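Local atomic coordinates of gamma-glutamyl-gamma-aminobutyrate hydrolase PuuD (Escherichia coli, PDB entry 6VTV), a protein that hydrolyses the gamma-glutamyl linkage of gamma-glutamyl-gamma-aminobutyrate, releasing 4-aminobutanoate and glutamate in the last step of putrescine breakdown. Residues E109-P113 / A247-H251; E144-D148 / S185-Q189; L208-V212 / G222-H226. One frame throughout, in Å; residues are numbered along the deposited sequence.

The three contacts illustrate how the chemistry of a contact follows its place in an alpha/beta fold. Contact 3, wholly buried, is the antiparallel pairing of strands 209-214 and 220-223, held by backbone hydrogen bonds. Contact 2 joins two irregular loops, its centre about 12 Å from that of contact 3, and the two share one manganese ion and a water: His145, Ser185 and His187 come from contact 2, Glu210 from contact 3. Contacts 1 and 2 are both partly buried, on opposite sides of the chain's centre, about 31 Å apart between centres. Contact 1 rests on proline and histidine packing and one water bridge; its helix, 235-254, is the next regular element after strand 220-223.

Contact 1: E109-P113 / A247-H251; sequences ERRIP and ACQHH
One water ties the backbone of Arg111 to the side chain of His251: it donates to Arg111 O at 2.6 Å and lies 2.8 Å from His251 ND1. The carbonyl and the ring are themselves too far apart for a direct bond, and no other hydrogen bond crosses between 109-113 and 247-251, so van der Waals packing does the rest. With CG anti to the backbone N (chi1 173°), the imidazole of His251 reaches from the helix across to the loop, where Ile112 CA sits over the centre of one ring face, 4.3 Å from the ring centroid, in a CH-pi contact. Beside it Ile112 CG1 approaches His251 NE2 at 3.8 Å. Pro113 fills the angle between the ring and the helix: its CD touches His251 CG at 3.6 Å, while its CB meets Cys248 SG at 3.9 Å and Ala247 CB at 4.1 Å. Arg111, with positive phi (57°), turns the chain out of helix 94-109, and Ile112 and Pro113 then lead into strand 114-117. Arg110 sends its guanidinium away from this contact to a salt bridge with Glu60, and the backbone of Pro113 bonds to that of Ile69. Here a helix-to-strand connection of the parallel part of the central sheet packs against helix 235-254, as in the layered alpha/beta fold of class I glutamine amidotransferases.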
ATOM      1  N   GLU B 109      16.614  15.526   6.528  1.00 32.25           N
ATOM      2  CA  GLU B 109      17.409  15.662   7.739  1.00 37.77           C
ATOM      3  C   GLU B 109      18.124  14.365   8.091  1.00 36.46           C
ATOM      4  O   GLU B 109      19.269  14.399   8.553  1.00 39.05           O
ATOM      5  CB  GLU B 109      16.519  16.112   8.900  1.00 42.95           C
ATOM      6  CG  GLU B 109      17.215  16.074  10.242  1.00 57.26           C
ATOM      7  CD  GLU B 109      16.364  16.656  11.345  1.00 68.30           C
ATOM      8  OE1 GLU B 109      15.689  17.679  11.096  1.00 71.27           O
ATOM      9  OE2 GLU B 109      16.377  16.103  12.462  1.00 73.61           O
ATOM     10  N   ARG B 110      17.475  13.221   7.878  1.00 35.76           N
ATOM     11  CA  ARG B 110      18.076  11.922   8.156  1.00 35.91           C
ATOM     12  C   ARG B 110      18.950  11.412   7.018  1.00 40.06           C
ATOM     13  O   ARG B 110      19.509  10.316   7.134  1.00 36.19           O
ATOM     14  CB  ARG B 110      16.982  10.894   8.461  1.00 35.10           C
ATOM     15  CG  ARG B 110      16.040  11.310   9.576  1.00 40.17           C
ATOM     16  CD  ARG B 110      15.115  10.179   9.983  1.00 42.69           C
ATOM     17  NE  ARG B 110      14.301  10.542  11.138  1.00 45.49           N
ATOM     18  CZ  ARG B 110      14.059   9.732  12.162  1.00 47.76           C
ATOM     19  NH1 ARG B 110      14.570   8.509  12.175  1.00 44.34           N
ATOM     20  NH2 ARG B 110      13.307  10.143  13.175  1.00 53.91           N
ATOM     21  N   ARG B 111      19.071  12.173   5.927  1.00 33.70           N
ATOM     22  CA  ARG B 111      19.885  11.795   4.769  1.00 35.28           C
ATOM     23  C   ARG B 111      19.449  10.446   4.198  1.00 33.83           C
ATOM     24  O   ARG B 111      20.269   9.652   3.729  1.00 33.04           O
ATOM     25  CB  ARG B 111      21.377  11.800   5.118  1.00 40.64           C
ATOM     26  CG  ARG B 111      21.785  13.003   5.960  1.00 46.07           C
ATOM     27  CD  ARG B 111      23.273  13.327   5.877  1.00 52.51           C
ATOM     28  NE  ARG B 111      24.091  12.185   5.483  1.00 56.69           N
ATOM     29  CZ  ARG B 111      25.026  12.230   4.539  1.00 55.17           C
ATOM     30  NH1 ARG B 111      25.263  13.362   3.891  1.00 54.48           N
ATOM     31  NH2 ARG B 111      25.727  11.143   4.244  1.00 54.87           N
ATOM     32  N   ILE B 112      18.149  10.188   4.237  1.00 30.41           N
ATOM     33  CA  ILE B 112      17.587   8.983   3.625  1.00 29.53           C
ATOM     34  C   ILE B 112      17.423   9.228   2.127  1.00 27.88           C
ATOM     35  O   ILE B 112      16.897  10.282   1.737  1.00 30.93           O
ATOM     36  CB  ILE B 112      16.250   8.627   4.271  1.00 31.76           C
ATOM     37  CG1 ILE B 112      16.424   8.394   5.773  1.00 33.75           C
ATOM     38  CG2 ILE B 112      15.639   7.402   3.606  1.00 29.12           C
ATOM     39  CD1 ILE B 112      15.115   8.251   6.518  1.00 32.46           C
ATOM     40  N   PRO B 113      17.857   8.303   1.272  1.00 28.29           N
ATOM     41  CA  PRO B 113      17.727   8.520  -0.174  1.00 27.35           C
ATOM     42  C   PRO B 113      16.274   8.685  -0.594  1.00 28.45           C
ATOM     43  O   PRO B 113      15.374   8.030  -0.065  1.00 25.29           O
ATOM     44  CB  PRO B 113      18.349   7.256  -0.779  1.00 28.74           C
ATOM     45  CG  PRO B 113      19.288   6.762   0.270  1.00 30.60           C
ATOM     46  CD  PRO B 113      18.626   7.086   1.581  1.00 30.16           C
ATOM     47  N   ALA B 247      22.119   3.763  -3.752  1.00 30.45           N
ATOM     48  CA  ALA B 247      22.197   4.788  -2.717  1.00 37.45           C
ATOM     49  C   ALA B 247      21.605   4.292  -1.405  1.00 35.70           C
ATOM     50  O   ALA B 247      22.141   4.573  -0.327  1.00 35.79           O
ATOM     51  CB  ALA B 247      21.480   6.054  -3.182  1.00 37.06           C
ATOM     52  N   CYS B 248      20.496   3.553  -1.477  1.00 32.90           N
ATOM     53  CA  CYS B 248      19.910   2.984  -0.268  1.00 33.85           C
ATOM     54  C   CYS B 248      20.842   1.956   0.360  1.00 37.13           C
ATOM     55  O   CYS B 248      20.964   1.892   1.589  1.00 36.65           O
ATOM     56  CB  CYS B 248      18.550   2.367  -0.588  1.00 30.32           C
ATOM     57  SG  CYS B 248      17.396   3.524  -1.364  1.00 27.07           S
ATOM     58  N   GLN B 249      21.508   1.145  -0.466  1.00 33.36           N
ATOM     59  CA  GLN B 249      22.538   0.250   0.052  1.00 36.16           C
ATOM     60  C   GLN B 249      23.646   1.033   0.739  1.00 41.06           C
ATOM     61  O   GLN B 249      24.110   0.652   1.820  1.00 39.59           O
ATOM     62  CB  GLN B 249      23.118  -0.599  -1.077  1.00 40.41           C
ATOM     63  CG  GLN B 249      22.188  -1.672  -1.597  1.00 43.10           C
ATOM     64  CD  GLN B 249      22.767  -2.398  -2.793  1.00 52.57           C
ATOM     65  OE1 GLN B 249      22.850  -1.846  -3.890  1.00 53.70           O
ATOM     66  NE2 GLN B 249      23.178  -3.644  -2.585  1.00 57.18           N
ATOM     67  N   HIS B 250      24.086   2.130   0.121  1.00 43.85           N
ATOM     68  CA  HIS B 250      25.092   2.981   0.746  1.00 47.48           C
ATOM     69  C   HIS B 250      24.560   3.596   2.034  1.00 44.76           C
ATOM     70  O   HIS B 250      25.292   3.719   3.022  1.00 46.07           O
ATOM     71  CB  HIS B 250      25.534   4.067  -0.234  1.00 52.19           C
ATOM     72  CG  HIS B 250      26.787   4.778   0.173  1.00 59.57           C
ATOM     73  ND1 HIS B 250      27.971   4.117   0.420  1.00 64.37           N
ATOM     74  CD2 HIS B 250      27.043   6.092   0.370  1.00 61.04           C
ATOM     75  CE1 HIS B 250      28.901   4.993   0.755  1.00 66.54           C
ATOM     76  NE2 HIS B 250      28.364   6.200   0.731  1.00 64.32           N
ATOM     77  N   HIS B 251      23.280   3.978   2.044  1.00 41.30           N
ATOM     78  CA  HIS B 251      22.675   4.514   3.259  1.00 38.60           C
ATOM     79  C   HIS B 251      22.668   3.475   4.373  1.00 40.80           C
ATOM     80  O   HIS B 251      22.881   3.809   5.545  1.00 44.06           O
ATOM     81  CB  HIS B 251      21.256   4.999   2.968  1.00 36.18           C
ATOM     82  CG  HIS B 251      20.493   5.406   4.189  1.00 38.11           C
ATOM     83  ND1 HIS B 251      20.943   6.372   5.062  1.00 40.06           N
ATOM     84  CD2 HIS B 251      19.308   4.975   4.685  1.00 37.71           C
ATOM     85  CE1 HIS B 251      20.069   6.522   6.042  1.00 39.84           C
ATOM     86  NE2 HIS B 251      19.068   5.685   5.836  1.00 39.14           N
TER
HETATM   87  O   HOH W   1      22.504   8.476   4.202  1.00 43.37           O

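Contact 2: E144-D148 / S185-Q189. With MN (manganese (II) ion), chain D.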
ATOM      1  N   GLU B 144       4.419  21.165 -25.426  1.00 33.64           N
ATOM      2  CA  GLU B 144       3.255  20.484 -24.862  1.00 34.27           C
ATOM      3  C   GLU B 144       3.758  19.307 -24.038  1.00 31.79           C
ATOM      4  O   GLU B 144       4.168  18.279 -24.582  1.00 32.31           O
ATOM      5  CB  GLU B 144       2.298  20.035 -25.959  1.00 37.70           C
ATOM      6  CG  GLU B 144       1.054  19.331 -25.433  1.00 35.33           C
ATOM      7  CD  GLU B 144       0.329  20.141 -24.375  1.00 35.42           C
ATOM      8  OE1 GLU B 144      -0.391  21.094 -24.739  1.00 37.21           O
ATOM      9  OE2 GLU B 144       0.484  19.828 -23.176  1.00 29.56           O
ATOM     10  N   HIS B 145       3.735  19.457 -22.716  1.00 26.45           N
ATOM     11  CA  HIS B 145       4.250  18.432 -21.819  1.00 24.61           C
ATOM     12  C   HIS B 145       3.194  17.420 -21.394  1.00 24.36           C
ATOM     13  O   HIS B 145       3.543  16.404 -20.785  1.00 24.25           O
ATOM     14  CB  HIS B 145       4.869  19.087 -20.580  1.00 23.18           C
ATOM     15  CG  HIS B 145       6.192  19.740 -20.841  1.00 23.39           C
ATOM     16  ND1 HIS B 145       7.387  19.057 -20.768  1.00 22.80           N
ATOM     17  CD2 HIS B 145       6.507  21.014 -21.180  1.00 26.37           C
ATOM     18  CE1 HIS B 145       8.381  19.881 -21.048  1.00 23.55           C
ATOM     19  NE2 HIS B 145       7.875  21.074 -21.302  1.00 24.58           N
ATOM     20  N   ARG B 146       1.924  17.664 -21.704  1.00 25.66           N
ATOM     21  CA  ARG B 146       0.865  16.735 -21.340  1.00 30.93           C
ATOM     22  C   ARG B 146       0.747  15.616 -22.364  1.00 32.79           C
ATOM     23  O   ARG B 146       1.080  15.780 -23.541  1.00 28.38           O
ATOM     24  CB  ARG B 146      -0.476  17.458 -21.230  1.00 27.26           C
ATOM     25  CG  ARG B 146      -0.550  18.478 -20.120  1.00 31.18           C
ATOM     26  CD  ARG B 146      -1.807  19.317 -20.243  1.00 28.25           C
ATOM     27  NE  ARG B 146      -1.858  20.023 -21.520  1.00 30.02           N
ATOM     28  CZ  ARG B 146      -2.846  20.831 -21.887  1.00 32.93           C
ATOM     29  NH1 ARG B 146      -3.874  21.037 -21.074  1.00 32.69           N
ATOM     30  NH2 ARG B 146      -2.807  21.432 -23.068  1.00 33.93           N
ATOM     31  N   GLU B 147       0.261  14.469 -21.901  1.00 31.68           N
ATOM     32  CA  GLU B 147      -0.069  13.372 -22.789  1.00 33.54           C
ATOM     33  C   GLU B 147      -1.444  13.600 -23.413  1.00 34.93           C
ATOM     34  O   GLU B 147      -2.230  14.439 -22.966  1.00 33.28           O
ATOM     35  CB  GLU B 147      -0.040  12.045 -22.031  1.00 35.47           C
ATOM     36  CG  GLU B 147      -1.324  11.730 -21.269  1.00 35.10           C
ATOM     37  CD  GLU B 147      -1.465  12.512 -19.971  1.00 36.44           C
ATOM     38  OE1 GLU B 147      -0.582  13.339 -19.658  1.00 33.24           O
ATOM     39  OE2 GLU B 147      -2.469  12.297 -19.259  1.00 34.90           O
ATOM     40  N   ASP B 148      -1.731  12.841 -24.471  1.00 35.86           N
ATOM     41  CA  ASP B 148      -3.047  12.868 -25.093  1.00 42.88           C
ATOM     42  C   ASP B 148      -3.926  11.838 -24.397  1.00 45.44           C
ATOM     43  O   ASP B 148      -3.713  10.630 -24.583  1.00 41.32           O
ATOM     44  CB  ASP B 148      -2.945  12.573 -26.584  1.00 47.79           C
ATOM     45  CG  ASP B 148      -4.211  12.933 -27.342  1.00 55.28           C
ATOM     46  OD1 ASP B 148      -5.264  13.131 -26.698  1.00 57.08           O
ATOM     47  OD2 ASP B 148      -4.154  13.012 -28.588  1.00 57.57           O
ATOM     48  N   SER B 185       6.391  12.315 -21.299  1.00 25.02           N
ATOM     49  CA  SER B 185       5.925  13.535 -20.646  1.00 20.88           C
ATOM     50  C   SER B 185       4.424  13.428 -20.431  1.00 24.34           C
ATOM     51  O   SER B 185       3.667  13.292 -21.397  1.00 26.17           O
ATOM     52  CB  SER B 185       6.269  14.771 -21.482  1.00 21.21           C
ATOM     53  OG  SER B 185       6.124  15.966 -20.733  1.00 21.18           O
ATOM     54  N   LEU B 186       3.994  13.479 -19.171  1.00 25.19           N
ATOM     55  CA  LEU B 186       2.581  13.392 -18.815  1.00 23.43           C
ATOM     56  C   LEU B 186       2.294  14.336 -17.643  1.00 24.81           C
ATOM     57  O   LEU B 186       1.882  13.928 -16.560  1.00 24.01           O
ATOM     58  CB  LEU B 186       2.180  11.959 -18.462  1.00 23.86           C
ATOM     59  CG  LEU B 186       2.475  10.819 -19.442  1.00 29.36           C
ATOM     60  CD1 LEU B 186       3.843  10.221 -19.165  1.00 29.90           C
ATOM     61  CD2 LEU B 186       1.398   9.746 -19.355  1.00 32.31           C
ATOM     62  N   HIS B 187       2.508  15.633 -17.858  1.00 21.46           N
ATOM     63  CA  HIS B 187       2.330  16.600 -16.784  1.00 22.96           C
ATOM     64  C   HIS B 187       1.855  17.931 -17.349  1.00 25.05           C
ATOM     65  O   HIS B 187       2.381  18.412 -18.357  1.00 22.30           O
ATOM     66  CB  HIS B 187       3.628  16.792 -15.989  1.00 20.25           C
ATOM     67  CG  HIS B 187       4.793  17.233 -16.821  1.00 22.79           C
ATOM     68  ND1 HIS B 187       5.332  18.498 -16.731  1.00 20.78           N
ATOM     69  CD2 HIS B 187       5.532  16.575 -17.745  1.00 20.21           C
ATOM     70  CE1 HIS B 187       6.347  18.603 -17.569  1.00 22.20           C
ATOM     71  NE2 HIS B 187       6.490  17.450 -18.196  1.00 22.81           N
ATOM     72  N   GLY B 188       0.857  18.515 -16.689  1.00 28.80           N
ATOM     73  CA  GLY B 188       0.355  19.828 -17.045  1.00 26.70           C
ATOM     74  C   GLY B 188       0.893  20.903 -16.129  1.00 25.95           C
ATOM     75  O   GLY B 188       0.685  22.099 -16.359  1.00 29.54           O
ATOM     76  N   GLN B 189       1.581  20.482 -15.072  1.00 22.10           N
ATOM     77  CA  GLN B 189       2.263  21.381 -14.159  1.00 23.27           C
ATOM     78  C   GLN B 189       3.760  21.104 -14.206  1.00 22.53           C
ATOM     79  O   GLN B 189       4.203  20.045 -14.662  1.00 23.08           O
ATOM     80  CB  GLN B 189       1.735  21.231 -12.724  1.00 21.49           C
ATOM     81  CG  GLN B 189       0.243  21.496 -12.588  1.00 20.58           C
ATOM     82  CD  GLN B 189      -0.173  21.802 -11.162  1.00 22.07           C
ATOM     83  OE1 GLN B 189       0.556  21.511 -10.214  1.00 27.15           O
ATOM     84  NE2 GLN B 189      -1.350  22.396 -11.003  1.00 24.29           N
TER
HETATM   85 MN    MN D 301       7.900  17.023 -19.859  1.00 26.30          MN
HETATM   86  O   HOH W   2       3.480  14.143 -24.030  1.00 39.21           O
HETATM   87  O   HOH W   3       8.557  15.050 -18.885  1.00 22.08           O
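His145 carries CG anti to its carbonyl carbon (chi1 -74°), whereas His187 holds CG between its backbone N and carbonyl carbon (chi1 58°), and these two settings lay the imidazoles side by side, pointing the same way, with His145 ND1 and His187 NE2 both on one manganese ion. This is a manganese site to which the two loops give three ligands: His145 ND1 binds at 2.3 Å, His187 NE2 and Ser185 OG at 2.2 Å each, and His161, Glu210 and a water complete the six. The ring planes meet obliquely, and His145 CB lies over one face of the His187 ring, offset toward its rim.

The carbonyl oxygen of His145 is gripped twice. Ser185 OG donates to it at 2.6 Å in the carbonyl plane, on a lone pair; His187 N donates in a nearly straight bond, 173° at the hydrogen, from above that plane. The serine hydroxyl thus serves the ion and the neighbouring loop together, and the same carbonyl orients two ligand-bearing residues. Second-shell acceptors fix the rings: Asp206 takes the hydrogen bond of His145 NE2, and His187 ND1 donates to Gln189 O almost in its ring plane. Such acceptors would be expected to make both imidazoles more electron-rich toward the metal.

Farther along, Arg146 grips Glu144 side-on through NE and NH2, while its CG leans on Gly188 CA. A water donates to both Arg146 O and Ser185 O, bridging the loops. The side chain of Leu186 approaches the predicted catalytic His226, and Glu147 OE1 lies 3.3 Å from Leu186 CB.

Contact 3: L208-V212 / G222-H226; sequences LVEAV and GVQWH. With MN (manganese (II) ion), chain D.
A beta hairpin, strands 209-214 and 220-223, supplies this contact, with a classic beta bulge at Glu210 and Ala211, both opposite Ala202 of the adjoining strand. Val212 and Gly222 form the hydrogen-bonded pair, Val212 N to Gly222 O at 3.0 Å and Gly222 N to Val212 O at 2.9 Å; Ala211 and Val223 follow as the non-hydrogen-bonded pair. Where the second strand ends, Gln224 N still donates to Glu210 O at 2.7 Å. That carbonyl oxygen also lies 3.2 Å from Trp225 CZ3, while Ala211 CB packs against CH2 of the same indole.

Glu210 bends sharply at chi2 (-95°); its side chain crosses that of Gln224 at about a right angle, and OE2 lies 2.2 Å from the manganese ion. OE1 accepts from the metal-bound water at 2.5 Å, so one carboxylate holds both ion and water. OE1 also rests 3.4 Å from Gln224 CB. A second water donates to Val209 O and Gln224 OE1. Trp225 is followed by the predicted catalytic His226, whose ND1 bonds to Glu228, and a hairpin strand followed closely by a His-x-Glu pair is typical of the class I glutamine amidotransferase triad.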
ATOM      1  N   LEU B 208      12.319  24.308 -19.435  1.00 28.51           N
ATOM      2  CA  LEU B 208      11.607  23.806 -18.266  1.00 29.41           C
ATOM      3  C   LEU B 208      12.465  22.800 -17.510  1.00 28.62           C
ATOM      4  O   LEU B 208      13.051  21.892 -18.106  1.00 26.64           O
ATOM      5  CB  LEU B 208      10.287  23.155 -18.680  1.00 27.61           C
ATOM      6  CG  LEU B 208       9.412  22.678 -17.518  1.00 25.43           C
ATOM      7  CD1 LEU B 208       8.683  23.851 -16.872  1.00 26.61           C
ATOM      8  CD2 LEU B 208       8.427  21.610 -17.968  1.00 20.86           C
ATOM      9  N   VAL B 209      12.533  22.963 -16.190  1.00 25.74           N
ATOM     10  CA  VAL B 209      13.293  22.039 -15.359  1.00 28.27           C
ATOM     11  C   VAL B 209      12.568  20.700 -15.321  1.00 30.37           C
ATOM     12  O   VAL B 209      11.398  20.620 -14.926  1.00 26.68           O
ATOM     13  CB  VAL B 209      13.492  22.608 -13.949  1.00 29.13           C
ATOM     14  CG1 VAL B 209      14.127  21.567 -13.051  1.00 30.68           C
ATOM     15  CG2 VAL B 209      14.349  23.865 -14.002  1.00 28.22           C
ATOM     16  N   GLU B 210      13.259  19.641 -15.739  1.00 30.63           N
ATOM     17  CA  GLU B 210      12.686  18.302 -15.778  1.00 28.11           C
ATOM     18  C   GLU B 210      13.303  17.359 -14.754  1.00 27.21           C
ATOM     19  O   GLU B 210      12.834  16.223 -14.621  1.00 28.07           O
ATOM     20  CB  GLU B 210      12.830  17.704 -17.184  1.00 29.01           C
ATOM     21  CG  GLU B 210      11.846  18.262 -18.203  1.00 28.87           C
ATOM     22  CD  GLU B 210      10.606  17.401 -18.354  1.00 29.31           C
ATOM     23  OE1 GLU B 210      10.688  16.185 -18.081  1.00 28.21           O
ATOM     24  OE2 GLU B 210       9.548  17.938 -18.743  1.00 30.79           O
ATOM     25  N   ALA B 211      14.332  17.793 -14.028  1.00 30.33           N
ATOM     26  CA  ALA B 211      14.964  16.960 -13.016  1.00 23.90           C
ATOM     27  C   ALA B 211      15.731  17.850 -12.047  1.00 24.02           C
ATOM     28  O   ALA B 211      16.370  18.818 -12.464  1.00 25.83           O
ATOM     29  CB  ALA B 211      15.901  15.925 -13.649  1.00 23.06           C
ATOM     30  N   VAL B 212      15.660  17.514 -10.758  1.00 24.48           N
ATOM     31  CA  VAL B 212      16.330  18.266  -9.700  1.00 24.42           C
ATOM     32  C   VAL B 212      16.972  17.282  -8.730  1.00 25.97           C
ATOM     33  O   VAL B 212      16.680  16.085  -8.735  1.00 26.93           O
ATOM     34  CB  VAL B 212      15.367  19.202  -8.938  1.00 24.64           C
ATOM     35  CG1 VAL B 212      14.892  20.329  -9.831  1.00 26.30           C
ATOM     36  CG2 VAL B 212      14.186  18.415  -8.382  1.00 20.30           C
ATOM     37  N   GLY B 222      14.777  13.923  -8.145  1.00 23.22           N
ATOM     38  CA  GLY B 222      13.445  13.942  -8.724  1.00 24.20           C
ATOM     39  C   GLY B 222      13.519  14.107 -10.226  1.00 27.39           C
ATOM     40  O   GLY B 222      14.379  14.821 -10.740  1.00 25.85           O
ATOM     41  N   VAL B 223      12.620  13.420 -10.927  1.00 24.28           N
ATOM     42  CA  VAL B 223      12.502  13.540 -12.373  1.00 22.43           C
ATOM     43  C   VAL B 223      11.049  13.831 -12.716  1.00 22.96           C
ATOM     44  O   VAL B 223      10.124  13.371 -12.038  1.00 20.91           O
ATOM     45  CB  VAL B 223      13.004  12.278 -13.118  1.00 24.00           C
ATOM     46  CG1 VAL B 223      14.451  11.983 -12.753  1.00 23.88           C
ATOM     47  CG2 VAL B 223      12.121  11.077 -12.815  1.00 23.30           C
ATOM     48  N   GLN B 224      10.851  14.623 -13.771  1.00 21.76           N
ATOM     49  CA  GLN B 224       9.508  15.019 -14.174  1.00 20.47           C
ATOM     50  C   GLN B 224       8.837  13.983 -15.066  1.00 21.63           C
ATOM     51  O   GLN B 224       7.602  13.927 -15.109  1.00 19.96           O
ATOM     52  CB  GLN B 224       9.560  16.377 -14.881  1.00 23.82           C
ATOM     53  CG  GLN B 224       8.208  16.943 -15.293  1.00 24.28           C
ATOM     54  CD  GLN B 224       7.310  17.254 -14.110  1.00 25.46           C
ATOM     55  OE1 GLN B 224       7.451  18.293 -13.463  1.00 27.39           O
ATOM     56  NE2 GLN B 224       6.374  16.354 -13.826  1.00 18.71           N
ATOM     57  N   TRP B 225       9.613  13.156 -15.759  1.00 18.79           N
ATOM     58  CA  TRP B 225       9.055  12.132 -16.628  1.00 23.09           C
ATOM     59  C   TRP B 225       8.730  10.883 -15.807  1.00 25.51           C
ATOM     60  O   TRP B 225       8.772  10.891 -14.575  1.00 25.85           O
ATOM     61  CB  TRP B 225      10.011  11.838 -17.782  1.00 23.17           C
ATOM     62  CG  TRP B 225      11.367  11.346 -17.374  1.00 21.58           C
ATOM     63  CD1 TRP B 225      11.768  10.046 -17.269  1.00 21.26           C
ATOM     64  CD2 TRP B 225      12.511  12.146 -17.049  1.00 23.85           C
ATOM     65  NE1 TRP B 225      13.086   9.986 -16.885  1.00 22.27           N
ATOM     66  CE2 TRP B 225      13.566  11.262 -16.744  1.00 22.47           C
ATOM     67  CE3 TRP B 225      12.744  13.525 -16.980  1.00 22.64           C
ATOM     68  CZ2 TRP B 225      14.833  11.710 -16.376  1.00 24.01           C
ATOM     69  CZ3 TRP B 225      14.005  13.967 -16.614  1.00 23.03           C
ATOM     70  CH2 TRP B 225      15.032  13.062 -16.318  1.00 24.90           C
ATOM     71  N   HIS B 226       8.396   9.787 -16.494  1.00 23.78           N
ATOM     72  CA  HIS B 226       7.938   8.552 -15.861  1.00 22.28           C
ATOM     73  C   HIS B 226       8.898   7.420 -16.212  1.00 26.80           C
ATOM     74  O   HIS B 226       8.656   6.657 -17.161  1.00 26.24           O
ATOM     75  CB  HIS B 226       6.513   8.209 -16.291  1.00 24.41           C
ATOM     76  CG  HIS B 226       5.463   9.019 -15.596  1.00 27.48           C
ATOM     77  ND1 HIS B 226       4.590   8.473 -14.680  1.00 26.62           N
ATOM     78  CD2 HIS B 226       5.144  10.332 -15.684  1.00 25.21           C
ATOM     79  CE1 HIS B 226       3.779   9.415 -14.232  1.00 27.72           C
ATOM     80  NE2 HIS B 226       4.094  10.552 -14.826  1.00 25.80           N
TER
HETATM   81 MN    MN D 301       7.900  17.023 -19.859  1.00 26.30          MN
HETATM   82  O   HOH W   4       8.920  20.575 -14.081  1.00 25.13           O
HETATM   83  O   HOH W   3       8.557  15.050 -18.885  1.00 22.08           O